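Local coordinates for protein arylmalonate decarboxylase (Bordetella bronchiseptica, PDB 2VLB) that catalyses the decarboxylation of 2-aryl-2-methylmalonates, taking up a proton to give 2-arylpropionates and carbon dioxide, at residues A27-D32 / L194-I199; T108-G113 / A138-E143; A125-D130 / T156-M161; G149-G154 / V170-R175. One frame throughout, in Å; residues are numbered along the deposited sequence.

Contact 1 (A27-D32 / L194-I199); sequences ARLYPD and LTLDAI
Arg28 reaches across to 194-199 and slides its guanidinium between two leucines, joining the turn after helix 24-27 to the loop leading into helix 198-206. CD2 of Leu194 lies over one face, toward the rim, 3.5 Å from Arg28 NH2; over the opposite face is CB of Leu196, also 3.5 Å from Arg28 NH2. Leu194 lies across the arginine, whereas Leu196 comes from the opposite direction, with its CD1 3.5 Å from Arg28 NE. A bend at chi3 (-85°) turns the end of an otherwise extended arginine into this slot. The other branch of Leu196, CD2, packs on Leu29, 3.8 Å from its CG, and Phe239 touches both Leu29 and Leu196.

At the guanidinium edge two waters sit in plane. Water 1 accepts from Arg28 NH1 at 2.7 Å and donates to Asp197 OD2; water 2 takes a hydrogen bond from NH2 and another from the backbone N of Asp197. Asp197 OD1 stands off, 4.0 Å from Arg28 NH1 and well out of the guanidinium plane, linked through water and the attraction of opposite charges at a distance. The direct salt bridge of NH2 is with Asp25, which also accepts from Thr195 OG1 and Leu196 N. The buried NE has no polar partner in the model: apolar faces and a hydrated edge hold the cation, and the carboxylates of Asp25 and Asp197 probably balance its charge.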
loop_
_atom_site.group_PDB
_atom_site.type_symbol
_atom_site.label_atom_id
_atom_site.label_comp_id
_atom_site.label_asym_id
_atom_site.label_seq_id
_atom_site.Cartn_x
_atom_site.Cartn_y
_atom_site.Cartn_z
ATOM N N ALA A 27 0.787 4.054 -10.751
ATOM C CA ALA A 27 0.076 4.555 -11.920
ATOM C C ALA A 27 0.650 3.930 -13.194
ATOM O O ALA A 27 -0.118 3.561 -14.085
ATOM C CB ALA A 27 0.120 6.083 -11.983
ATOM N N ARG A 28 1.986 3.774 -13.229
ATOM C CA ARG A 28 2.762 3.170 -14.355
ATOM C C ARG A 28 2.355 1.735 -14.687
ATOM O O ARG A 28 2.638 1.234 -15.785
ATOM C CB ARG A 28 4.262 3.117 -14.030
ATOM C CG ARG A 28 4.947 4.440 -13.756
ATOM C CD ARG A 28 6.448 4.226 -13.500
ATOM N NE ARG A 28 6.743 3.892 -12.098
ATOM C CZ ARG A 28 7.960 3.637 -11.612
ATOM N NH1 ARG A 28 9.030 3.667 -12.409
ATOM N NH2 ARG A 28 8.105 3.355 -10.318
ATOM N N LEU A 29 1.748 1.065 -13.710
ATOM C CA LEU A 29 1.295 -0.314 -13.859
ATOM C C LEU A 29 0.106 -0.373 -14.796
ATOM O O LEU A 29 -0.102 -1.377 -15.481
ATOM C CB LEU A 29 0.883 -0.884 -12.494
ATOM C CG LEU A 29 1.992 -1.331 -11.542
ATOM C CD1 LEU A 29 1.437 -1.649 -10.180
ATOM C CD2 LEU A 29 2.713 -2.544 -12.084
ATOM N N TYR A 30 -0.648 0.728 -14.818
ATOM C CA TYR A 30 -1.963 0.811 -15.456
ATOM C C TYR A 30 -2.074 2.099 -16.268
ATOM O O TYR A 30 -2.904 2.964 -15.956
ATOM C CB TYR A 30 -3.075 0.743 -14.383
ATOM C CG TYR A 30 -3.091 -0.571 -13.643
ATOM C CD1 TYR A 30 -3.530 -1.746 -14.270
ATOM C CD2 TYR A 30 -2.650 -0.652 -12.324
ATOM C CE1 TYR A 30 -3.536 -2.955 -13.591
ATOM C CE2 TYR A 30 -2.644 -1.862 -11.644
ATOM C CZ TYR A 30 -3.092 -2.998 -12.270
ATOM O OH TYR A 30 -3.084 -4.194 -11.585
ATOM N N PRO A 31 -1.245 2.236 -17.316
ATOM C CA PRO A 31 -1.197 3.513 -18.029
ATOM C C PRO A 31 -2.490 3.886 -18.757
ATOM O O PRO A 31 -2.711 5.069 -19.025
ATOM C CB PRO A 31 -0.053 3.318 -19.030
ATOM C CG PRO A 31 0.070 1.861 -19.199
ATOM C CD PRO A 31 -0.318 1.248 -17.895
ATOM N N ASP A 32 -3.336 2.896 -19.048
ATOM C CA ASP A 32 -4.553 3.132 -19.815
ATOM C C ASP A 32 -5.814 3.334 -18.962
ATOM O O ASP A 32 -6.901 3.485 -19.513
ATOM C CB ASP A 32 -4.788 1.985 -20.797
ATOM C CG ASP A 32 -3.651 1.814 -21.805
ATOM O OD1 ASP A 32 -2.969 2.804 -22.167
ATOM O OD2 ASP A 32 -3.460 0.665 -22.254
ATOM N N LEU A 194 9.263 5.993 -5.769
ATOM C CA LEU A 194 9.281 4.943 -6.820
ATOM C C LEU A 194 9.911 3.629 -6.354
ATOM O O LEU A 194 11.102 3.574 -6.048
ATOM C CB LEU A 194 9.997 5.438 -8.091
ATOM C CG LEU A 194 9.617 6.806 -8.701
ATOM C CD1 LEU A 194 10.703 7.366 -9.641
ATOM C CD2 LEU A 194 8.258 6.745 -9.422
ATOM N N THR A 195 9.116 2.566 -6.331
ATOM C CA THR A 195 9.594 1.262 -5.874
ATOM C C THR A 195 9.481 0.170 -6.937
ATOM O O THR A 195 10.088 -0.888 -6.767
ATOM C CB THR A 195 8.851 0.759 -4.597
ATOM O OG1 THR A 195 7.457 0.504 -4.885
ATOM C CG2 THR A 195 8.979 1.774 -3.410
ATOM N N LEU A 196 8.699 0.412 -8.000
ATOM C CA LEU A 196 8.308 -0.658 -8.945
ATOM C C LEU A 196 9.503 -1.397 -9.515
ATOM O O LEU A 196 9.482 -2.621 -9.620
ATOM C CB LEU A 196 7.465 -0.128 -10.107
ATOM C CG LEU A 196 5.984 0.173 -9.914
ATOM C CD1 LEU A 196 5.429 0.739 -11.202
ATOM C CD2 LEU A 196 5.189 -1.067 -9.498
ATOM N N ASP A 197 10.545 -0.649 -9.877
ATOM C CA ASP A 197 11.720 -1.220 -10.542
ATOM C C ASP A 197 12.511 -2.195 -9.671
ATOM O O ASP A 197 13.191 -3.074 -10.196
ATOM C CB ASP A 197 12.656 -0.117 -11.073
ATOM C CG ASP A 197 12.096 0.603 -12.298
ATOM O OD1 ASP A 197 11.022 0.215 -12.811
ATOM O OD2 ASP A 197 12.736 1.575 -12.746
ATOM N N ALA A 198 12.424 -2.043 -8.351
ATOM C CA ALA A 198 13.169 -2.917 -7.437
ATOM C C ALA A 198 12.574 -4.331 -7.379
ATOM O O ALA A 198 13.317 -5.310 -7.234
ATOM C CB ALA A 198 13.221 -2.303 -6.033
ATOM N N ILE A 199 11.244 -4.422 -7.501
ATOM C CA ILE A 199 10.507 -5.681 -7.321
ATOM C C ILE A 199 11.069 -6.832 -8.183
ATOM O O ILE A 199 11.504 -7.842 -7.618
ATOM C CB ILE A 199 8.959 -5.495 -7.513
ATOM C CG1 ILE A 199 8.415 -4.412 -6.574
ATOM C CG2 ILE A 199 8.199 -6.818 -7.314
ATOM C CD1 ILE A 199 6.964 -4.059 -6.793
HETATM O O HOH W 1 11.700 3.920 -12.034
HETATM O O HOH W 2 10.879 2.487 -9.692
#

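Contact 2 (T108-G113 / A138-E143); sequences TAVLNG and AFLAEE
Leu111 carries nearly all of the apolar packing between helix 106-116 and helix 130-142, splitting its two methyls among three partners. CD1 meets the Phe139 ring at its edge, 3.8 Å from CE2, and CG of the same leucine also lies in the ring plane. Phe139 presents that edge because its CG stands anti to the backbone N (chi1 -176°), which swings the ring toward 108-113. The other methyl, CD2, lies 4.0 Å from CD2 of Leu140; the two leucines lie alongside each other, pointing opposite ways. Val110 adds a looser contact, CG1 to Leu140 CD2 at 4.5 Å.

The polar residue at the border takes part mainly through its carbons. Glu143 lies across Leu111: its CB and CG rest against the Leu111 methyls, and the bend at chi2 (-72°) brings the carboxylate back so that Glu143 OE1 is 3.8 Å from Leu111 CD1.

The short helical segments run at 56° to each other, with axes 11.7 Å apart, a distance bridged by these long side chains. Leu187 of strand 185-189 touches both Val110 and Leu140, Phe81 stacks edge-to-face with Phe139, and Ala85 of helix 85-99 touches Phe139 and Glu143.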
loop_
_atom_site.group_PDB
_atom_site.type_symbol
_atom_site.label_atom_id
_atom_site.label_comp_id
_atom_site.label_asym_id
_atom_site.label_seq_id
_atom_site.Cartn_x
_atom_site.Cartn_y
_atom_site.Cartn_z
ATOM N N THR A 108 -5.633 -3.828 3.363
ATOM C CA THR A 108 -6.412 -4.878 2.691
ATOM C C THR A 108 -5.697 -5.331 1.412
ATOM O O THR A 108 -5.514 -6.540 1.190
ATOM C CB THR A 108 -7.839 -4.395 2.418
ATOM O OG1 THR A 108 -8.465 -4.129 3.676
ATOM C CG2 THR A 108 -8.678 -5.443 1.651
ATOM N N ALA A 109 -5.262 -4.370 0.595
ATOM C CA ALA A 109 -4.488 -4.676 -0.620
ATOM C C ALA A 109 -3.255 -5.523 -0.338
ATOM O O ALA A 109 -2.995 -6.493 -1.050
ATOM C CB ALA A 109 -4.069 -3.381 -1.347
ATOM N N VAL A 110 -2.496 -5.159 0.695
ATOM C CA VAL A 110 -1.273 -5.898 1.061
ATOM C C VAL A 110 -1.589 -7.317 1.541
ATOM O O VAL A 110 -0.921 -8.273 1.150
ATOM C CB VAL A 110 -0.473 -5.145 2.156
ATOM C CG1 VAL A 110 0.540 -6.052 2.839
ATOM C CG2 VAL A 110 0.195 -3.879 1.576
ATOM N N LEU A 111 -2.611 -7.452 2.378
ATOM C CA LEU A 111 -3.083 -8.788 2.775
ATOM C C LEU A 111 -3.514 -9.632 1.574
ATOM O O LEU A 111 -3.189 -10.824 1.491
ATOM C CB LEU A 111 -4.268 -8.682 3.747
ATOM C CG LEU A 111 -4.020 -8.215 5.185
ATOM C CD1 LEU A 111 -5.369 -8.035 5.938
ATOM C CD2 LEU A 111 -3.085 -9.217 5.908
ATOM N N ASN A 112 -4.284 -9.032 0.667
ATOM C CA ASN A 112 -4.741 -9.757 -0.530
ATOM C C ASN A 112 -3.559 -10.195 -1.416
ATOM O O ASN A 112 -3.576 -11.294 -1.993
ATOM C CB ASN A 112 -5.739 -8.927 -1.342
ATOM C CG ASN A 112 -7.086 -8.816 -0.672
ATOM O OD1 ASN A 112 -7.433 -9.632 0.172
ATOM N ND2 ASN A 112 -7.861 -7.809 -1.051
ATOM N N GLY A 113 -2.543 -9.337 -1.516
ATOM C CA GLY A 113 -1.345 -9.625 -2.332
ATOM C C GLY A 113 -0.527 -10.772 -1.765
ATOM O O GLY A 113 -0.112 -11.667 -2.502
ATOM N N ALA A 138 2.959 -5.985 13.395
ATOM C CA ALA A 138 1.962 -6.282 14.406
ATOM C C ALA A 138 0.609 -6.559 13.735
ATOM O O ALA A 138 -0.105 -7.493 14.108
ATOM C CB ALA A 138 1.863 -5.136 15.384
ATOM N N PHE A 139 0.288 -5.744 12.733
ATOM C CA PHE A 139 -0.925 -5.886 11.922
ATOM C C PHE A 139 -0.981 -7.249 11.211
ATOM O O PHE A 139 -2.020 -7.929 11.240
ATOM C CB PHE A 139 -0.942 -4.776 10.867
ATOM C CG PHE A 139 -2.182 -4.743 10.017
ATOM C CD1 PHE A 139 -3.148 -3.785 10.249
ATOM C CD2 PHE A 139 -2.371 -5.643 8.956
ATOM C CE1 PHE A 139 -4.321 -3.719 9.446
ATOM C CE2 PHE A 139 -3.543 -5.593 8.156
ATOM C CZ PHE A 139 -4.514 -4.623 8.406
ATOM N N LEU A 140 0.096 -7.602 10.520
ATOM C CA LEU A 140 0.209 -8.930 9.853
ATOM C C LEU A 140 0.106 -10.102 10.816
ATOM O O LEU A 140 -0.565 -11.114 10.528
ATOM C CB LEU A 140 1.513 -9.034 9.036
ATOM C CG LEU A 140 1.732 -8.003 7.906
ATOM C CD1 LEU A 140 3.109 -8.213 7.227
ATOM C CD2 LEU A 140 0.596 -8.022 6.880
ATOM N N ALA A 141 0.771 -9.976 11.964
ATOM C CA ALA A 141 0.754 -11.028 12.977
ATOM C C ALA A 141 -0.675 -11.272 13.483
ATOM O O ALA A 141 -1.107 -12.421 13.679
ATOM C CB ALA A 141 1.673 -10.659 14.112
ATOM N N GLU A 142 -1.413 -10.179 13.675
ATOM C CA GLU A 142 -2.799 -10.228 14.155
ATOM C C GLU A 142 -3.681 -10.984 13.135
ATOM O O GLU A 142 -4.710 -11.563 13.480
ATOM C CB GLU A 142 -3.263 -8.764 14.366
ATOM C CG GLU A 142 -4.649 -8.531 14.891
ATOM C CD GLU A 142 -5.139 -7.090 14.643
ATOM O OE1 GLU A 142 -6.185 -6.723 15.239
ATOM O OE2 GLU A 142 -4.501 -6.348 13.846
ATOM N N GLU A 143 -3.247 -10.983 11.875
ATOM C CA GLU A 143 -3.945 -11.659 10.780
ATOM C C GLU A 143 -3.380 -13.060 10.527
ATOM O O GLU A 143 -3.664 -13.672 9.499
ATOM C CB GLU A 143 -3.869 -10.802 9.508
ATOM C CG GLU A 143 -4.724 -9.536 9.575
ATOM C CD GLU A 143 -6.215 -9.834 9.494
ATOM O OE1 GLU A 143 -6.638 -10.515 8.537
ATOM O OE2 GLU A 143 -6.966 -9.418 10.400
#

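Contact 3 (A125-D130 / T156-M161); sequences ATAYID and TGVEAM
Just past the end of strand 121-126 the backbone brings Tyr128 CA to 5.6 Å from Thr156 CA, at the first residue of a 3-10 turn covering 156-159. On the strand side an ST turn shapes the exit: Thr126 OG1 accepts from Tyr128 N at 3.1 Å, a nearly straight bond of 166°.

Tyr128 then lies along the 3-10 turn. With CG anti to its own N (chi1 -162°), the ring runs out past Val158, whose CG2 sits 3.6 Å from Tyr128 CB, and ends at Glu159. There the phenol OH donates to Glu159 OE1 in a short bond of 2.6 Å. The oxygen is met nearly along its C-O axis and lies near the ring plane, while the carboxylate is turned 69° from the ring. Midway, CE1 passes 3.3 Å from the carbonyl O of Thr156. CG1 of Ile129 covers part of one ring face, and its CG2 reaches Thr156 CG2. Beside it along the chain, Ala127 CB lies 4.1 Å from Val158 CG1.

Val164, in the loop leading to helix 166-179, packs on both Ala127 and Val158. Ala127 also has backbone bonds to Ile155 and Cys190, so the contact joins the ends of strands 121-126, 146-152 and 185-189.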
loop_
_atom_site.group_PDB
_atom_site.type_symbol
_atom_site.label_atom_id
_atom_site.label_comp_id
_atom_site.label_asym_id
_atom_site.label_seq_id
_atom_site.Cartn_x
_atom_site.Cartn_y
_atom_site.Cartn_z
ATOM N N ALA A 125 10.636 -4.800 5.005
ATOM C CA ALA A 125 11.675 -3.841 4.652
ATOM C C ALA A 125 11.021 -2.480 4.439
ATOM O O ALA A 125 9.886 -2.387 3.944
ATOM C CB ALA A 125 12.400 -4.282 3.391
ATOM N N THR A 126 11.709 -1.427 4.858
ATOM C CA THR A 126 11.236 -0.068 4.591
ATOM C C THR A 126 12.409 0.886 4.358
ATOM O O THR A 126 13.521 0.643 4.841
ATOM C CB THR A 126 10.297 0.449 5.699
ATOM O OG1 THR A 126 9.764 1.713 5.271
ATOM C CG2 THR A 126 11.040 0.636 7.059
ATOM N N ALA A 127 12.186 1.951 3.585
ATOM C CA ALA A 127 13.204 2.999 3.474
ATOM C C ALA A 127 13.079 3.986 4.657
ATOM O O ALA A 127 13.958 4.804 4.886
ATOM C CB ALA A 127 13.098 3.719 2.142
ATOM N N TYR A 128 11.991 3.883 5.412
ATOM C CA TYR A 128 11.716 4.805 6.507
ATOM C C TYR A 128 12.294 4.261 7.827
ATOM O O TYR A 128 13.296 3.526 7.829
ATOM C CB TYR A 128 10.199 4.987 6.578
ATOM C CG TYR A 128 9.626 6.173 7.326
ATOM C CD1 TYR A 128 10.200 7.436 7.265
ATOM C CD2 TYR A 128 8.439 6.024 8.043
ATOM C CE1 TYR A 128 9.620 8.524 7.942
ATOM C CE2 TYR A 128 7.856 7.083 8.711
ATOM C CZ TYR A 128 8.442 8.325 8.657
ATOM O OH TYR A 128 7.822 9.356 9.331
ATOM N N ILE A 129 11.670 4.642 8.942
ATOM C CA ILE A 129 12.151 4.320 10.283
ATOM C C ILE A 129 11.623 2.962 10.745
ATOM O O ILE A 129 10.624 2.453 10.196
ATOM C CB ILE A 129 11.753 5.440 11.303
ATOM C CG1 ILE A 129 10.223 5.629 11.358
ATOM C CG2 ILE A 129 12.468 6.760 10.935
ATOM C CD1 ILE A 129 9.755 6.619 12.431
ATOM N N ASP A 130 12.287 2.384 11.752
ATOM C CA ASP A 130 11.871 1.099 12.344
ATOM C C ASP A 130 10.381 1.034 12.708
ATOM O O ASP A 130 9.743 -0.003 12.519
ATOM C CB ASP A 130 12.684 0.805 13.598
ATOM C CG ASP A 130 14.112 0.447 13.286
ATOM O OD1 ASP A 130 14.344 -0.210 12.242
ATOM O OD2 ASP A 130 15.003 0.799 14.094
ATOM N N THR A 156 14.086 9.714 6.680
ATOM C CA THR A 156 12.800 10.303 7.133
ATOM C C THR A 156 12.001 10.997 6.006
ATOM O O THR A 156 10.750 10.985 6.025
ATOM C CB THR A 156 12.994 11.300 8.291
ATOM O OG1 THR A 156 13.895 12.331 7.865
ATOM C CG2 THR A 156 13.575 10.589 9.538
ATOM N N GLY A 157 12.716 11.583 5.038
ATOM C CA GLY A 157 12.088 12.281 3.918
ATOM C C GLY A 157 11.134 11.441 3.086
ATOM O O GLY A 157 10.344 11.995 2.310
ATOM N N VAL A 158 11.180 10.108 3.215
ATOM C CA VAL A 158 10.221 9.265 2.493
ATOM C C VAL A 158 8.799 9.380 3.052
ATOM O O VAL A 158 7.850 8.883 2.440
ATOM C CB VAL A 158 10.658 7.770 2.304
ATOM C CG1 VAL A 158 12.029 7.679 1.617
ATOM C CG2 VAL A 158 10.618 6.975 3.618
ATOM N N GLU A 159 8.631 10.034 4.197
ATOM C CA GLU A 159 7.266 10.320 4.683
ATOM C C GLU A 159 6.640 11.390 3.776
ATOM O O GLU A 159 5.425 11.671 3.861
ATOM C CB GLU A 159 7.285 10.852 6.118
ATOM C CG GLU A 159 7.908 12.247 6.214
ATOM C CD GLU A 159 8.364 12.628 7.601
ATOM O OE1 GLU A 159 8.375 11.748 8.504
ATOM O OE2 GLU A 159 8.721 13.815 7.784
ATOM N N ALA A 160 7.467 12.015 2.930
ATOM C CA ALA A 160 6.996 13.133 2.098
ATOM C C ALA A 160 7.408 12.955 0.621
ATOM O O ALA A 160 6.781 12.171 -0.093
ATOM C CB ALA A 160 7.444 14.487 2.679
ATOM N N MET A 161 8.457 13.641 0.170
ATOM C CA MET A 161 8.756 13.695 -1.263
ATOM C C MET A 161 10.037 12.960 -1.719
ATOM O O MET A 161 10.445 13.119 -2.865
ATOM C CB MET A 161 8.814 15.154 -1.726
ATOM C CG MET A 161 7.489 15.893 -1.586
ATOM S SD MET A 161 7.724 17.659 -1.581
ATOM C CE MET A 161 8.101 17.858 0.169
#

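Contact 4 (G149-G154 / V170-R175); sequences GCRSLG and VDLCVR
The guanidinium of Arg151 lies with one face on the aliphatic stem of Arg175: Arg175 CB sits 3.4 Å above the plane, offset toward the rim, and Arg175 CD is 3.4 Å from Arg151 NH2. At the edge, in plane, water 3 accepts from Arg151 NE at 3.0 Å and makes a weak bond to Asp171 OD2. The Arg175 guanidinium, turned 26° from that of Arg151, has the Asp171 carboxylate at its own edge. There Arg175 NE donates to Asp171 OD1, one helical turn back, at 3.0 Å in a salt bridge that uses the syn side of the carboxylate. The end of Arg175 leads away from the strand, to Asp171. Arg151 NH2 and Arg175 NE remain 4.4 Å apart, and the nearby aspartate probably eases the approach of the like charges.

Beneath the arginines, the packing is mainly apolar. Arg151 runs straight out from CG to NE, with its CG 3.9 Å from Leu172 CD1 and its CD close to Leu172 O. The same CD1 meets Leu153 CD2 at 4.0 Å, so one methyl of Leu172 is shared by Arg151 and Leu153.

Segment 170-175 of helix 166-179 runs at 158° to 149-152, local axes 8.6 Å apart, against 146-152, an outermost strand of its parallel sheet. Strand 146-152, helix 166-179 and the parallel strand 185-189 form a beta-alpha-beta crossover that passes over 121-126, where Leu172 touches Ala125.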
loop_
_atom_site.group_PDB
_atom_site.type_symbol
_atom_site.label_atom_id
_atom_site.label_comp_id
_atom_site.label_asym_id
_atom_site.label_seq_id
_atom_site.Cartn_x
_atom_site.Cartn_y
_atom_site.Cartn_z
ATOM N N GLY A 149 11.383 -10.894 10.457
ATOM C CA GLY A 149 12.538 -9.995 10.522
ATOM C C GLY A 149 12.186 -8.662 9.916
ATOM O O GLY A 149 11.250 -8.577 9.112
ATOM N N CYS A 150 12.920 -7.616 10.310
ATOM C CA CYS A 150 12.567 -6.236 9.956
ATOM C C CYS A 150 13.862 -5.482 9.672
ATOM O O CYS A 150 14.833 -5.604 10.431
ATOM C CB CYS A 150 11.791 -5.553 11.089
ATOM S SG CYS A 150 10.045 -6.140 11.275
ATOM N N ARG A 151 13.894 -4.759 8.549
ATOM C CA ARG A 151 15.070 -3.963 8.178
ATOM C C ARG A 151 14.626 -2.608 7.661
ATOM O O ARG A 151 13.673 -2.513 6.888
ATOM C CB ARG A 151 15.900 -4.689 7.127
ATOM C CG ARG A 151 17.304 -4.131 7.009
ATOM C CD ARG A 151 18.083 -4.834 5.906
ATOM N NE ARG A 151 19.441 -4.306 5.778
ATOM C CZ ARG A 151 20.476 -4.713 6.507
ATOM N NH1 ARG A 151 20.331 -5.660 7.428
ATOM N NH2 ARG A 151 21.665 -4.169 6.312
ATOM N N SER A 152 15.314 -1.554 8.081
ATOM C CA SER A 152 14.909 -0.204 7.677
ATOM C C SER A 152 16.113 0.611 7.232
ATOM O O SER A 152 17.255 0.307 7.616
ATOM C CB SER A 152 14.199 0.495 8.836
ATOM O OG SER A 152 15.082 0.631 9.947
ATOM N N LEU A 153 15.873 1.651 6.433
ATOM C CA LEU A 153 16.972 2.548 6.055
ATOM C C LEU A 153 17.029 3.839 6.893
ATOM O O LEU A 153 18.069 4.478 6.976
ATOM C CB LEU A 153 16.951 2.865 4.548
ATOM C CG LEU A 153 17.095 1.728 3.522
ATOM C CD1 LEU A 153 16.905 2.312 2.134
ATOM C CD2 LEU A 153 18.441 0.986 3.603
ATOM N N GLY A 154 15.919 4.224 7.508
ATOM C CA GLY A 154 15.904 5.429 8.333
ATOM C C GLY A 154 15.951 6.754 7.572
ATOM O O GLY A 154 16.413 7.761 8.112
ATOM N N VAL A 170 16.931 -2.412 -3.585
ATOM C CA VAL A 170 17.246 -3.821 -3.884
ATOM C C VAL A 170 18.166 -4.401 -2.812
ATOM O O VAL A 170 17.907 -5.495 -2.289
ATOM C CB VAL A 170 17.889 -3.994 -5.293
ATOM C CG1 VAL A 170 18.464 -5.422 -5.491
ATOM C CG2 VAL A 170 16.899 -3.681 -6.388
ATOM N N ASP A 171 19.241 -3.670 -2.498
ATOM C CA ASP A 171 20.125 -4.028 -1.385
ATOM C C ASP A 171 19.355 -4.151 -0.050
ATOM O O ASP A 171 19.570 -5.091 0.715
ATOM C CB ASP A 171 21.279 -3.025 -1.249
ATOM C CG ASP A 171 22.173 -3.323 -0.050
ATOM O OD1 ASP A 171 23.048 -4.220 -0.149
ATOM O OD2 ASP A 171 21.991 -2.657 0.998
ATOM N N LEU A 172 18.458 -3.205 0.224
ATOM C CA LEU A 172 17.632 -3.278 1.427
ATOM C C LEU A 172 16.857 -4.613 1.523
ATOM O O LEU A 172 16.877 -5.277 2.579
ATOM C CB LEU A 172 16.657 -2.086 1.483
ATOM C CG LEU A 172 15.462 -2.248 2.430
ATOM C CD1 LEU A 172 15.935 -2.178 3.872
ATOM C CD2 LEU A 172 14.428 -1.155 2.145
ATOM N N CYS A 173 16.159 -4.980 0.441
ATOM C CA CYS A 173 15.282 -6.167 0.446
ATOM C C CYS A 173 16.106 -7.433 0.511
ATOM O O CYS A 173 15.743 -8.370 1.206
ATOM C CB CYS A 173 14.351 -6.212 -0.774
ATOM S SG CYS A 173 13.150 -4.900 -0.798
ATOM N N VAL A 174 17.224 -7.442 -0.207
ATOM C CA VAL A 174 18.099 -8.604 -0.257
ATOM C C VAL A 174 18.686 -8.862 1.140
ATOM O O VAL A 174 18.633 -9.981 1.630
ATOM C CB VAL A 174 19.202 -8.444 -1.343
ATOM C CG1 VAL A 174 20.311 -9.460 -1.142
ATOM C CG2 VAL A 174 18.607 -8.622 -2.720
ATOM N N ARG A 175 19.200 -7.814 1.791
ATOM C CA ARG A 175 19.734 -7.936 3.154
ATOM C C ARG A 175 18.655 -8.253 4.196
ATOM O O ARG A 175 18.928 -8.961 5.172
ATOM C CB ARG A 175 20.526 -6.690 3.570
ATOM C CG ARG A 175 21.795 -6.489 2.794
ATOM C CD ARG A 175 22.501 -5.224 3.215
ATOM N NE ARG A 175 23.809 -5.114 2.577
ATOM C CZ ARG A 175 24.927 -5.648 3.064
ATOM N NH1 ARG A 175 24.913 -6.321 4.210
ATOM N NH2 ARG A 175 26.067 -5.504 2.406
HETATM O O HOH W 3 20.252 -2.238 3.803
#

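How the contacts relate
Contacts 2, 3 and 4 all involve helices or strand ends around the parallel sheet 146-152, 121-126, 185-189, 210-212, one of two four-stranded parallel sheets in this alpha/beta chain. Contacts 3 and 4 are neighbours, their centres about 12 Å apart, on adjacent strands 121-126 and 146-152; Tyr128 O to Gly154 N and Asp130 OD1 to Ser152 OG probably join them by hydrogen bonds. Contact 2 closes before contact 4 opens, and its segments alternate with those of contact 3. Along the chain all three are nested inside the loop closed by contact 1, which brings together elements that follow one strand of each sheet, the loops before strand 35-39 and helix 198-206; Ala198 packs on Val170 of contact 4.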